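Local coordinates for 3-guanidinopropionase (Pseudomonas aeruginosa, PDB 3NIQ), which catalyses the manganese-dependent hydrolysis of 3-guanidinopropanoate to beta-alanine and urea, at residues 6-11 against 24-29; 77-83 against 307-312; 102-106 against 130-135; 230-235 against 274-278. All coordinates share one frame; numbering follows the deposited sequence.

Contact 1 (6-11 against 24-29); sequences PQPLDA and MRLPAF
Leu9 N donates to Arg25 O at 2.9 Å, the one direct hydrogen bond between these two loops. It is bent, with 148° at the hydrogen. Arg25 O also accepts from a water at 2.7 Å, and that water gives its other hydrogen to Gln7 O. A CA-H...O contact from Pro8 CA, 3.2 Å from Arg25 O, adds a third neighbour.

Cation against aliphatic comes next. Leu9 CB lies over the centre of one face of the Arg25 guanidinium, 3.9 Å from CZ, while Ala11 CA meets its edge near NH2. A bend at chi3 (-68°) turns the guanidinium out of line with its chain, and NH1 and NH2 are hydrogen-bonded to the carbonyls of Ala18 and Ile14.

The apolar pairs lie toward the other end. Pro6 CG approaches Phe29 CZ to 3.4 Å, Pro6 CB rests on Pro27 CD, and Pro8 runs alongside Leu26, CD to CD2 3.8 Å; Tyr80 of helix 79-82 packs against both Pro8 and Leu26. Pro6, Pro8 and Pro27 have no N-H to give, consistent with the absence of regular strand pairing here; one shared carbonyl, a bridging water and apolar contacts of prolines, Leu26 and Phe29 join the loops instead.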
loop_
_atom_site.group_PDB
_atom_site.type_symbol
_atom_site.label_atom_id
_atom_site.label_comp_id
_atom_site.label_asym_id
_atom_site.label_seq_id
_atom_site.Cartn_x
_atom_site.Cartn_y
_atom_site.Cartn_z
ATOM N N PRO A 6 -27.608 -26.477 -4.676
ATOM C CA PRO A 6 -26.869 -25.376 -5.316
ATOM C C PRO A 6 -25.388 -25.739 -5.428
ATOM O O PRO A 6 -24.875 -26.490 -4.604
ATOM C CB PRO A 6 -27.063 -24.211 -4.341
ATOM C CG PRO A 6 -28.380 -24.531 -3.652
ATOM C CD PRO A 6 -28.337 -26.034 -3.469
ATOM N N GLN A 7 -24.731 -25.263 -6.478
ATOM C CA GLN A 7 -23.312 -25.513 -6.667
ATOM C C GLN A 7 -22.665 -24.173 -7.027
ATOM O O GLN A 7 -23.313 -23.324 -7.646
ATOM C CB GLN A 7 -23.053 -26.530 -7.805
ATOM C CG GLN A 7 -23.583 -27.968 -7.586
ATOM C CD GLN A 7 -22.827 -28.761 -6.526
ATOM O OE1 GLN A 7 -21.628 -28.595 -6.331
ATOM N NE2 GLN A 7 -23.536 -29.642 -5.844
ATOM N N PRO A 8 -21.391 -23.985 -6.643
ATOM C CA PRO A 8 -20.637 -22.789 -7.018
ATOM C C PRO A 8 -20.536 -22.693 -8.534
ATOM O O PRO A 8 -20.664 -23.716 -9.202
ATOM C CB PRO A 8 -19.226 -23.066 -6.465
ATOM C CG PRO A 8 -19.398 -24.126 -5.435
ATOM C CD PRO A 8 -20.560 -24.957 -5.903
ATOM N N LEU A 9 -20.278 -21.501 -9.069
ATOM C CA LEU A 9 -19.981 -21.368 -10.496
ATOM C C LEU A 9 -18.871 -22.352 -10.889
ATOM O O LEU A 9 -17.888 -22.520 -10.166
ATOM C CB LEU A 9 -19.588 -19.926 -10.854
ATOM C CG LEU A 9 -20.650 -18.817 -10.750
ATOM C CD1 LEU A 9 -20.053 -17.405 -11.002
ATOM C CD2 LEU A 9 -21.824 -19.072 -11.693
ATOM N N ASP A 10 -19.040 -23.024 -12.021
ATOM C CA ASP A 10 -18.046 -23.998 -12.467
ATOM C C ASP A 10 -16.765 -23.316 -12.994
ATOM O O ASP A 10 -16.787 -22.661 -14.045
ATOM C CB ASP A 10 -18.657 -24.905 -13.534
ATOM C CG ASP A 10 -17.809 -26.139 -13.819
ATOM O OD1 ASP A 10 -16.742 -26.338 -13.187
ATOM O OD2 ASP A 10 -18.238 -26.920 -14.690
ATOM N N ALA A 11 -15.667 -23.477 -12.250
ATOM C CA ALA A 11 -14.393 -22.806 -12.557
ATOM C C ALA A 11 -13.731 -23.334 -13.830
ATOM O O ALA A 11 -12.808 -22.719 -14.367
ATOM C CB ALA A 11 -13.433 -22.915 -11.385
ATOM N N MET A 24 -18.442 -18.142 -1.941
ATOM C CA MET A 24 -18.072 -19.378 -2.643
ATOM C C MET A 24 -18.645 -19.417 -4.070
ATOM O O MET A 24 -18.751 -20.485 -4.649
ATOM C CB MET A 24 -18.533 -20.620 -1.855
ATOM C CG MET A 24 -18.245 -20.583 -0.337
ATOM S SD MET A 24 -16.493 -20.517 0.022
ATOM C CE MET A 24 -16.527 -20.448 1.835
ATOM N N ARG A 25 -19.037 -18.252 -4.604
ATOM C CA ARG A 25 -19.700 -18.145 -5.925
ATOM C C ARG A 25 -20.920 -19.047 -6.045
ATOM O O ARG A 25 -21.190 -19.626 -7.106
ATOM C CB ARG A 25 -18.709 -18.422 -7.075
ATOM C CG ARG A 25 -17.459 -17.512 -7.034
ATOM C CD ARG A 25 -16.845 -17.314 -8.415
ATOM N NE ARG A 25 -16.269 -18.554 -8.928
ATOM C CZ ARG A 25 -15.892 -18.728 -10.194
ATOM N NH1 ARG A 25 -16.025 -17.746 -11.083
ATOM N NH2 ARG A 25 -15.383 -19.883 -10.573
ATOM N N LEU A 26 -21.664 -19.152 -4.954
ATOM C CA LEU A 26 -22.892 -19.929 -4.925
ATOM C C LEU A 26 -24.036 -19.039 -5.390
ATOM O O LEU A 26 -23.855 -17.806 -5.514
ATOM C CB LEU A 26 -23.145 -20.448 -3.487
ATOM C CG LEU A 26 -22.242 -21.587 -2.991
ATOM C CD1 LEU A 26 -22.178 -21.628 -1.470
ATOM C CD2 LEU A 26 -22.700 -22.956 -3.496
ATOM N N PRO A 27 -25.219 -19.638 -5.667
ATOM C CA PRO A 27 -26.384 -18.802 -5.929
ATOM C C PRO A 27 -26.794 -18.013 -4.691
ATOM O O PRO A 27 -26.520 -18.445 -3.546
ATOM C CB PRO A 27 -27.479 -19.826 -6.323
ATOM C CG PRO A 27 -26.731 -21.052 -6.733
ATOM C CD PRO A 27 -25.552 -21.066 -5.779
ATOM N N ALA A 28 -27.407 -16.847 -4.917
ATOM C CA ALA A 28 -27.954 -16.038 -3.838
ATOM C C ALA A 28 -29.383 -16.466 -3.509
ATOM O O ALA A 28 -30.166 -16.795 -4.415
ATOM C CB ALA A 28 -27.909 -14.580 -4.196
ATOM N N PHE A 29 -29.704 -16.474 -2.211
ATOM C CA PHE A 29 -31.014 -16.908 -1.717
ATOM C C PHE A 29 -31.573 -15.871 -0.765
ATOM O O PHE A 29 -30.823 -15.160 -0.074
ATOM C CB PHE A 29 -30.944 -18.278 -1.007
ATOM C CG PHE A 29 -30.637 -19.425 -1.926
ATOM C CD1 PHE A 29 -31.668 -20.199 -2.463
ATOM C CD2 PHE A 29 -29.310 -19.736 -2.252
ATOM C CE1 PHE A 29 -31.403 -21.254 -3.315
ATOM C CE2 PHE A 29 -29.018 -20.802 -3.105
ATOM C CZ PHE A 29 -30.064 -21.566 -3.645
HETATM O O HOH W 1 -23.452 -20.248 -8.534
#

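Contact 2 (77-83 against 307-312); sequences IAPYDLV and LCLLAE
Ala311 N donates to Leu307 O at 2.8 Å, a helical bond between two residues that Pro79 touches. No hydrogen bond passes between 77-83 and 307-312; everything across is van der Waals contact. Pro79 CB touches Leu307 CG at 3.7 Å and Ala311 CB at 3.9 Å, and its CD faces Cys308 SG.

Leu307 carries its CG opposite the backbone N (chi1 166°), which sends CD2 across to Tyr80, 3.5 Å from CE1 and close to OH as well. Pro79 CG lies over the centre of one face of that ring. Val83 spreads its branches over Ala311: CG2 meets CB, while CG1 comes to 3.3 Å from the carbonyl O.

Ile77 has its CG2 against Cys308 CB, and CD1 reaches 3.5 Å from Glu312 CD, crossing the acid at about a right angle. Leu82 CD1 touches the CG of the same glutamate at 3.9 Å. The charge itself goes to Arg273, in a salt bridge with OE1.

Leu307 and Leu310 pack on Leu120 of the sheet, so helix 294-317 joins the short helix 79-82 to the parallel sheet, as expected in the three-layer alpha/beta/alpha fold of the arginase family.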
loop_
_atom_site.group_PDB
_atom_site.type_symbol
_atom_site.label_atom_id
_atom_site.label_comp_id
_atom_site.label_asym_id
_atom_site.label_seq_id
_atom_site.Cartn_x
_atom_site.Cartn_y
_atom_site.Cartn_z
ATOM N N ILE A 77 -14.458 -33.987 2.350
ATOM C CA ILE A 77 -15.826 -33.485 2.410
ATOM C C ILE A 77 -16.100 -32.614 1.191
ATOM O O ILE A 77 -15.279 -31.772 0.816
ATOM C CB ILE A 77 -16.092 -32.693 3.701
ATOM C CG1 ILE A 77 -15.874 -33.607 4.921
ATOM C CG2 ILE A 77 -17.513 -32.090 3.675
ATOM C CD1 ILE A 77 -15.780 -32.895 6.295
ATOM N N ALA A 78 -17.241 -32.852 0.553
ATOM C CA ALA A 78 -17.692 -32.030 -0.552
ATOM C C ALA A 78 -19.011 -31.410 -0.077
ATOM O O ALA A 78 -20.078 -31.999 -0.269
ATOM C CB ALA A 78 -17.894 -32.893 -1.808
ATOM N N PRO A 79 -18.933 -30.227 0.577
ATOM C CA PRO A 79 -20.071 -29.655 1.305
ATOM C C PRO A 79 -21.332 -29.468 0.459
ATOM O O PRO A 79 -22.441 -29.726 0.940
ATOM C CB PRO A 79 -19.545 -28.297 1.793
ATOM C CG PRO A 79 -18.388 -27.982 0.915
ATOM C CD PRO A 79 -17.768 -29.323 0.591
ATOM N N TYR A 80 -21.162 -29.017 -0.774
ATOM C CA TYR A 80 -22.294 -28.690 -1.616
ATOM C C TYR A 80 -23.025 -29.930 -2.121
ATOM O O TYR A 80 -24.194 -29.826 -2.473
ATOM C CB TYR A 80 -21.861 -27.789 -2.772
ATOM C CG TYR A 80 -20.914 -26.709 -2.305
ATOM C CD1 TYR A 80 -21.324 -25.736 -1.380
ATOM C CD2 TYR A 80 -19.603 -26.672 -2.764
ATOM C CE1 TYR A 80 -20.431 -24.750 -0.940
ATOM C CE2 TYR A 80 -18.717 -25.710 -2.325
ATOM C CZ TYR A 80 -19.132 -24.756 -1.413
ATOM O OH TYR A 80 -18.242 -23.810 -0.981
ATOM N N ASP A 81 -22.332 -31.073 -2.170
ATOM C CA ASP A 81 -22.974 -32.360 -2.491
ATOM C C ASP A 81 -23.677 -32.917 -1.270
ATOM O O ASP A 81 -24.792 -33.427 -1.383
ATOM C CB ASP A 81 -21.979 -33.397 -3.037
ATOM C CG ASP A 81 -21.451 -33.037 -4.423
ATOM O OD1 ASP A 81 -22.155 -32.345 -5.179
ATOM O OD2 ASP A 81 -20.327 -33.452 -4.752
ATOM N N LEU A 82 -23.044 -32.777 -0.103
ATOM C CA LEU A 82 -23.630 -33.245 1.151
ATOM C C LEU A 82 -24.958 -32.582 1.479
ATOM O O LEU A 82 -25.914 -33.266 1.824
ATOM C CB LEU A 82 -22.672 -33.052 2.332
ATOM C CG LEU A 82 -21.622 -34.109 2.563
ATOM C CD1 LEU A 82 -21.001 -33.876 3.946
ATOM C CD2 LEU A 82 -22.274 -35.509 2.470
ATOM N N VAL A 83 -25.018 -31.255 1.382
ATOM C CA VAL A 83 -26.223 -30.507 1.790
ATOM C C VAL A 83 -26.427 -29.290 0.904
ATOM O O VAL A 83 -25.575 -28.979 0.060
ATOM C CB VAL A 83 -26.140 -30.034 3.278
ATOM C CG1 VAL A 83 -25.815 -31.203 4.200
ATOM C CG2 VAL A 83 -25.094 -28.922 3.440
ATOM N N LEU A 307 -17.426 -24.627 6.953
ATOM C CA LEU A 307 -18.542 -25.073 6.130
ATOM C C LEU A 307 -18.539 -26.595 6.010
ATOM O O LEU A 307 -19.578 -27.241 6.094
ATOM C CB LEU A 307 -18.484 -24.439 4.731
ATOM C CG LEU A 307 -19.376 -25.039 3.635
ATOM C CD1 LEU A 307 -20.857 -25.021 4.038
ATOM C CD2 LEU A 307 -19.200 -24.293 2.313
ATOM N N CYS A 308 -17.364 -27.159 5.800
ATOM C CA CYS A 308 -17.261 -28.598 5.623
ATOM C C CYS A 308 -17.794 -29.319 6.850
ATOM O O CYS A 308 -18.472 -30.338 6.728
ATOM C CB CYS A 308 -15.821 -29.012 5.321
ATOM S SG CYS A 308 -15.286 -28.462 3.664
ATOM N N LEU A 309 -17.498 -28.786 8.028
ATOM C CA LEU A 309 -17.952 -29.413 9.268
ATOM C C LEU A 309 -19.429 -29.194 9.527
ATOM O O LEU A 309 -20.121 -30.104 9.985
ATOM C CB LEU A 309 -17.124 -28.933 10.454
ATOM C CG LEU A 309 -15.611 -29.094 10.339
ATOM C CD1 LEU A 309 -14.949 -28.699 11.649
ATOM C CD2 LEU A 309 -15.242 -30.536 9.947
ATOM N N LEU A 310 -19.926 -28.002 9.219
ATOM C CA LEU A 310 -21.354 -27.753 9.363
ATOM C C LEU A 310 -22.173 -28.580 8.371
ATOM O O LEU A 310 -23.263 -29.040 8.699
ATOM C CB LEU A 310 -21.685 -26.272 9.166
ATOM C CG LEU A 310 -21.132 -25.301 10.207
ATOM C CD1 LEU A 310 -21.280 -23.867 9.685
ATOM C CD2 LEU A 310 -21.916 -25.465 11.527
ATOM N N ALA A 311 -21.670 -28.730 7.152
ATOM C CA ALA A 311 -22.328 -29.601 6.181
ATOM C C ALA A 311 -22.552 -30.994 6.781
ATOM O O ALA A 311 -23.650 -31.537 6.667
ATOM C CB ALA A 311 -21.515 -29.696 4.891
ATOM N N GLU A 312 -21.525 -31.564 7.411
ATOM C CA GLU A 312 -21.653 -32.891 8.024
ATOM C C GLU A 312 -22.703 -32.907 9.139
ATOM O O GLU A 312 -23.488 -33.841 9.229
ATOM C CB GLU A 312 -20.317 -33.408 8.552
ATOM C CG GLU A 312 -19.337 -33.830 7.461
ATOM C CD GLU A 312 -18.273 -34.792 7.956
ATOM O OE1 GLU A 312 -17.938 -35.724 7.203
ATOM O OE2 GLU A 312 -17.740 -34.608 9.077
#

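Contact 3 (102-106 against 130-135); sequences LRRIE and LPIFRA
Pro131 pushes its ring into the side of helix 102-106, and here the packing is close. Its CG meets Ile105 CG2 at 3.6 Å, its CD meets Leu102 CD2 at 3.7 Å, and its CB lies 3.7 Å from Glu106 N. The helix axes come within 8.4 Å of each other and cross at -47°. Trp44 covers Leu102 and Ile105 as well, so this side is largely apolar.

The other side is polar and watery. Glu106 extends from a CG opposite its backbone N (chi1 175°), laying its carboxylate across the aliphatic stem of Arg134, with CD 3.4 Å from Arg134 CB. The charges do not meet directly: OE1 and NH1 stand 4.4 Å apart, the two planes turned by 55°. A water bridges them instead, donating to Glu106 OE1 at 2.6 Å and accepting from Arg134 NH1 at 2.9 Å in the plane of the guanidinium; its bond to Leu102 O is weak. Each charge has a firmer partner, Arg110 for Glu106 OE2 and Glu175 for Arg134 NE.

Leu130 CD2 lies over one guanidinium face, toward its rim. Two successive helices packed beside a parallel sheet, the second following the manganese ligand His126, belong to the arginase-type alpha/beta fold.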
loop_
_atom_site.group_PDB
_atom_site.type_symbol
_atom_site.label_atom_id
_atom_site.label_comp_id
_atom_site.label_asym_id
_atom_site.label_seq_id
_atom_site.Cartn_x
_atom_site.Cartn_y
_atom_site.Cartn_z
ATOM N N LEU A 102 -28.764 -4.486 16.780
ATOM C CA LEU A 102 -28.929 -5.661 17.632
ATOM C C LEU A 102 -30.305 -6.273 17.458
ATOM O O LEU A 102 -30.435 -7.504 17.283
ATOM C CB LEU A 102 -28.751 -5.296 19.102
ATOM C CG LEU A 102 -27.372 -5.204 19.730
ATOM C CD1 LEU A 102 -27.527 -4.829 21.207
ATOM C CD2 LEU A 102 -26.580 -6.537 19.574
ATOM N N ARG A 103 -31.341 -5.426 17.502
ATOM C CA ARG A 103 -32.706 -5.905 17.290
ATOM C C ARG A 103 -32.870 -6.525 15.904
ATOM O O ARG A 103 -33.419 -7.622 15.765
ATOM C CB ARG A 103 -33.727 -4.776 17.461
ATOM C CG ARG A 103 -35.192 -5.233 17.315
ATOM C CD ARG A 103 -36.180 -4.024 17.326
ATOM N NE ARG A 103 -35.886 -3.094 16.231
ATOM C CZ ARG A 103 -36.320 -3.239 14.974
ATOM N NH1 ARG A 103 -37.090 -4.277 14.643
ATOM N NH2 ARG A 103 -35.968 -2.351 14.038
ATOM N N ARG A 104 -32.417 -5.798 14.882
ATOM C CA ARG A 104 -32.653 -6.212 13.499
ATOM C C ARG A 104 -31.886 -7.492 13.183
ATOM O O ARG A 104 -32.416 -8.411 12.544
ATOM C CB ARG A 104 -32.284 -5.078 12.541
ATOM C CG ARG A 104 -33.346 -3.956 12.548
ATOM C CD ARG A 104 -32.809 -2.615 12.085
ATOM N NE ARG A 104 -32.553 -2.598 10.652
ATOM C CZ ARG A 104 -32.555 -1.501 9.897
ATOM N NH1 ARG A 104 -32.806 -0.318 10.441
ATOM N NH2 ARG A 104 -32.306 -1.595 8.596
ATOM N N ILE A 105 -30.649 -7.568 13.680
ATOM C CA ILE A 105 -29.838 -8.747 13.424
ATOM C C ILE A 105 -30.440 -9.986 14.055
ATOM O O ILE A 105 -30.526 -11.033 13.400
ATOM C CB ILE A 105 -28.378 -8.571 13.878
ATOM C CG1 ILE A 105 -27.723 -7.452 13.052
ATOM C CG2 ILE A 105 -27.646 -9.897 13.749
ATOM C CD1 ILE A 105 -26.377 -6.969 13.586
ATOM N N GLU A 106 -30.869 -9.880 15.313
ATOM C CA GLU A 106 -31.492 -11.027 15.983
ATOM C C GLU A 106 -32.754 -11.492 15.227
ATOM O O GLU A 106 -32.995 -12.694 15.099
ATOM C CB GLU A 106 -31.852 -10.706 17.445
ATOM C CG GLU A 106 -32.617 -11.864 18.124
ATOM C CD GLU A 106 -32.998 -11.610 19.585
ATOM O OE1 GLU A 106 -32.590 -10.573 20.163
ATOM O OE2 GLU A 106 -33.700 -12.471 20.154
ATOM N N LEU A 130 -23.446 -11.935 19.499
ATOM C CA LEU A 130 -24.521 -11.815 20.486
ATOM C C LEU A 130 -25.945 -11.979 19.921
ATOM O O LEU A 130 -26.664 -12.868 20.364
ATOM C CB LEU A 130 -24.420 -10.512 21.287
ATOM C CG LEU A 130 -25.522 -10.292 22.336
ATOM C CD1 LEU A 130 -25.592 -11.450 23.302
ATOM C CD2 LEU A 130 -25.291 -8.969 23.082
ATOM N N PRO A 131 -26.368 -11.119 18.962
ATOM C CA PRO A 131 -27.721 -11.319 18.425
ATOM C C PRO A 131 -27.931 -12.686 17.771
ATOM O O PRO A 131 -29.013 -13.258 17.864
ATOM C CB PRO A 131 -27.885 -10.162 17.419
ATOM C CG PRO A 131 -26.448 -9.711 17.123
ATOM C CD PRO A 131 -25.739 -9.901 18.420
ATOM N N ILE A 132 -26.900 -13.233 17.142
ATOM C CA ILE A 132 -26.936 -14.614 16.661
ATOM C C ILE A 132 -27.262 -15.605 17.802
ATOM O O ILE A 132 -28.175 -16.443 17.674
ATOM C CB ILE A 132 -25.576 -14.986 15.972
ATOM C CG1 ILE A 132 -25.339 -14.093 14.756
ATOM C CG2 ILE A 132 -25.550 -16.487 15.558
ATOM C CD1 ILE A 132 -24.015 -14.415 13.923
ATOM N N PHE A 133 -26.536 -15.504 18.918
ATOM C CA PHE A 133 -26.779 -16.385 20.064
ATOM C C PHE A 133 -28.176 -16.154 20.660
ATOM O O PHE A 133 -28.814 -17.095 21.134
ATOM C CB PHE A 133 -25.710 -16.191 21.149
ATOM C CG PHE A 133 -24.418 -16.925 20.891
ATOM C CD1 PHE A 133 -24.101 -17.398 19.628
ATOM C CD2 PHE A 133 -23.510 -17.138 21.932
ATOM C CE1 PHE A 133 -22.923 -18.077 19.393
ATOM C CE2 PHE A 133 -22.304 -17.820 21.707
ATOM C CZ PHE A 133 -22.010 -18.291 20.432
ATOM N N ARG A 134 -28.648 -14.912 20.625
ATOM C CA ARG A 134 -30.012 -14.605 21.058
ATOM C C ARG A 134 -31.040 -15.393 20.262
ATOM O O ARG A 134 -32.035 -15.860 20.828
ATOM C CB ARG A 134 -30.293 -13.106 20.997
ATOM C CG ARG A 134 -29.723 -12.368 22.217
ATOM C CD ARG A 134 -29.832 -10.858 22.071
ATOM N NE ARG A 134 -29.301 -10.163 23.238
ATOM C CZ ARG A 134 -29.341 -8.840 23.399
ATOM N NH1 ARG A 134 -29.843 -8.060 22.448
ATOM N NH2 ARG A 134 -28.845 -8.294 24.496
ATOM N N ALA A 135 -30.785 -15.593 18.973
ATOM C CA ALA A 135 -31.661 -16.447 18.165
ATOM C C ALA A 135 -31.431 -17.929 18.387
ATOM O O ALA A 135 -32.392 -18.684 18.593
ATOM C CB ALA A 135 -31.538 -16.122 16.660
HETATM O O HOH W 2 -31.129 -8.468 19.851
#

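Contact 4 (230-235 against 274-278); sequences VGAGPT and GLDLV
Thr235 pairs with Leu277 in a parallel beta bridge between neighbouring strands 235-240 and 277-283 of the arginase-fold sheet: Thr235 N donates to Asp276 O at 2.8 Å, and Val278 N donates to Thr235 O at 2.9 Å with 160° at the hydrogen. Leu277 CA adds a CA-H...O contact to that second oxygen. A type II' turn over Val230 to Gly233 precedes the pairing on one side; on the other, Asp276 is the centre of an inverse gamma turn and its O is one of the paired atoms.

Among the side chains, Val230 CG2 meets Leu275 CD1 at 4.0 Å, the two crossing at about a right angle, and Pro234 CB rests on Val278 CG1 at 3.9 Å. The torsion of Thr235 (chi1 -56°) turns OG1 back along its own segment, where it donates to Gly233 O at 2.8 Å from well above the carbonyl plane. Asp276 points its CG away from its backbone N (chi1 -180°), which brings OD2 to 3.6 Å from Pro234 CA.

Waters tie up the polar groups of the turn. One donates to Ala232 O and to Asp276 OD2; another gives its hydrogens to Gly231 O and Gly233 O while accepting from Asp276 N at 2.9 Å.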
loop_
_atom_site.group_PDB
_atom_site.type_symbol
_atom_site.label_atom_id
_atom_site.label_comp_id
_atom_site.label_asym_id
_atom_site.label_seq_id
_atom_site.Cartn_x
_atom_site.Cartn_y
_atom_site.Cartn_z
ATOM N N VAL A 230 -16.501 -29.248 25.365
ATOM C CA VAL A 230 -17.796 -29.080 24.702
ATOM C C VAL A 230 -18.542 -30.408 24.634
ATOM O O VAL A 230 -19.767 -30.429 24.543
ATOM C CB VAL A 230 -17.664 -28.443 23.277
ATOM C CG1 VAL A 230 -16.925 -27.087 23.360
ATOM C CG2 VAL A 230 -16.945 -29.385 22.315
ATOM N N GLY A 231 -17.796 -31.509 24.684
ATOM C CA GLY A 231 -18.411 -32.837 24.680
ATOM C C GLY A 231 -19.323 -33.090 23.486
ATOM O O GLY A 231 -19.001 -32.722 22.338
ATOM N N ALA A 232 -20.468 -33.722 23.753
ATOM C CA ALA A 232 -21.380 -34.136 22.673
ATOM C C ALA A 232 -22.532 -33.147 22.483
ATOM O O ALA A 232 -23.378 -33.345 21.610
ATOM C CB ALA A 232 -21.914 -35.579 22.932
ATOM N N GLY A 233 -22.538 -32.067 23.267
ATOM C CA GLY A 233 -23.634 -31.078 23.227
ATOM C C GLY A 233 -23.626 -30.150 22.024
ATOM O O GLY A 233 -22.662 -30.142 21.234
ATOM N N PRO A 234 -24.717 -29.387 21.845
ATOM C CA PRO A 234 -24.814 -28.411 20.754
ATOM C C PRO A 234 -23.692 -27.385 20.874
ATOM O O PRO A 234 -23.490 -26.817 21.953
ATOM C CB PRO A 234 -26.169 -27.737 21.000
ATOM C CG PRO A 234 -26.603 -28.174 22.408
ATOM C CD PRO A 234 -25.972 -29.481 22.624
ATOM N N THR A 235 -22.955 -27.165 19.787
ATOM C CA THR A 235 -21.723 -26.385 19.874
ATOM C C THR A 235 -21.569 -25.412 18.727
ATOM O O THR A 235 -21.780 -25.762 17.582
ATOM C CB THR A 235 -20.489 -27.285 19.935
ATOM O OG1 THR A 235 -20.619 -28.185 21.033
ATOM C CG2 THR A 235 -19.214 -26.456 20.116
ATOM N N GLY A 274 -16.967 -34.025 13.579
ATOM C CA GLY A 274 -17.766 -34.968 14.379
ATOM C C GLY A 274 -18.600 -34.355 15.505
ATOM O O GLY A 274 -19.577 -34.949 15.951
ATOM N N LEU A 275 -18.224 -33.168 15.963
ATOM C CA LEU A 275 -18.982 -32.505 17.003
ATOM C C LEU A 275 -20.367 -32.126 16.501
ATOM O O LEU A 275 -20.604 -32.043 15.292
ATOM C CB LEU A 275 -18.235 -31.245 17.481
ATOM C CG LEU A 275 -16.905 -31.530 18.199
ATOM C CD1 LEU A 275 -16.173 -30.254 18.533
ATOM C CD2 LEU A 275 -17.091 -32.341 19.451
ATOM N N ASP A 276 -21.283 -31.893 17.430
ATOM C CA ASP A 276 -22.593 -31.390 17.057
ATOM C C ASP A 276 -22.560 -29.857 16.874
ATOM O O ASP A 276 -22.858 -29.088 17.798
ATOM C CB ASP A 276 -23.669 -31.826 18.058
ATOM C CG ASP A 276 -25.051 -31.308 17.678
ATOM O OD1 ASP A 276 -25.305 -31.164 16.471
ATOM O OD2 ASP A 276 -25.869 -31.025 18.579
ATOM N N LEU A 277 -22.190 -29.438 15.671
ATOM C CA LEU A 277 -21.956 -28.024 15.364
ATOM C C LEU A 277 -23.228 -27.412 14.831
ATOM O O LEU A 277 -23.762 -27.875 13.822
ATOM C CB LEU A 277 -20.819 -27.869 14.334
ATOM C CG LEU A 277 -19.388 -28.230 14.754
ATOM C CD1 LEU A 277 -18.366 -27.877 13.674
ATOM C CD2 LEU A 277 -18.995 -27.540 16.058
ATOM N N VAL A 278 -23.717 -26.380 15.509
ATOM C CA VAL A 278 -25.020 -25.801 15.184
ATOM C C VAL A 278 -24.906 -24.412 14.543
ATOM O O VAL A 278 -25.894 -23.818 14.152
ATOM C CB VAL A 278 -25.935 -25.716 16.421
ATOM C CG1 VAL A 278 -25.990 -27.073 17.121
ATOM C CG2 VAL A 278 -25.466 -24.627 17.379
HETATM O O HOH W 3 -20.569 -31.824 20.279
HETATM O O HOH W 4 -25.888 -32.578 20.817
#

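How the contacts relate
From the N terminus, contact 1 closes first, folding the leading loop on itself ahead of strand 37-42. Contact 2 then opens at helix 79-82 and shuts only at the C-terminal helix 294-317, enclosing most of the sheet. Contacts 3 and 4 nest inside that long loop in series: the first joins helices 98-114 and 129-136, the second sets strands 235-240 and 277-283 side by side. Contact 1 touches contact 2 through Gln7, Pro8 and Met24 against helix 79-82. Contact 4 meets contact 2 where Leu277 packs on Leu309 and Leu310. Contact 3 stands apart, its nearest atoms about 7 Å from contact 4.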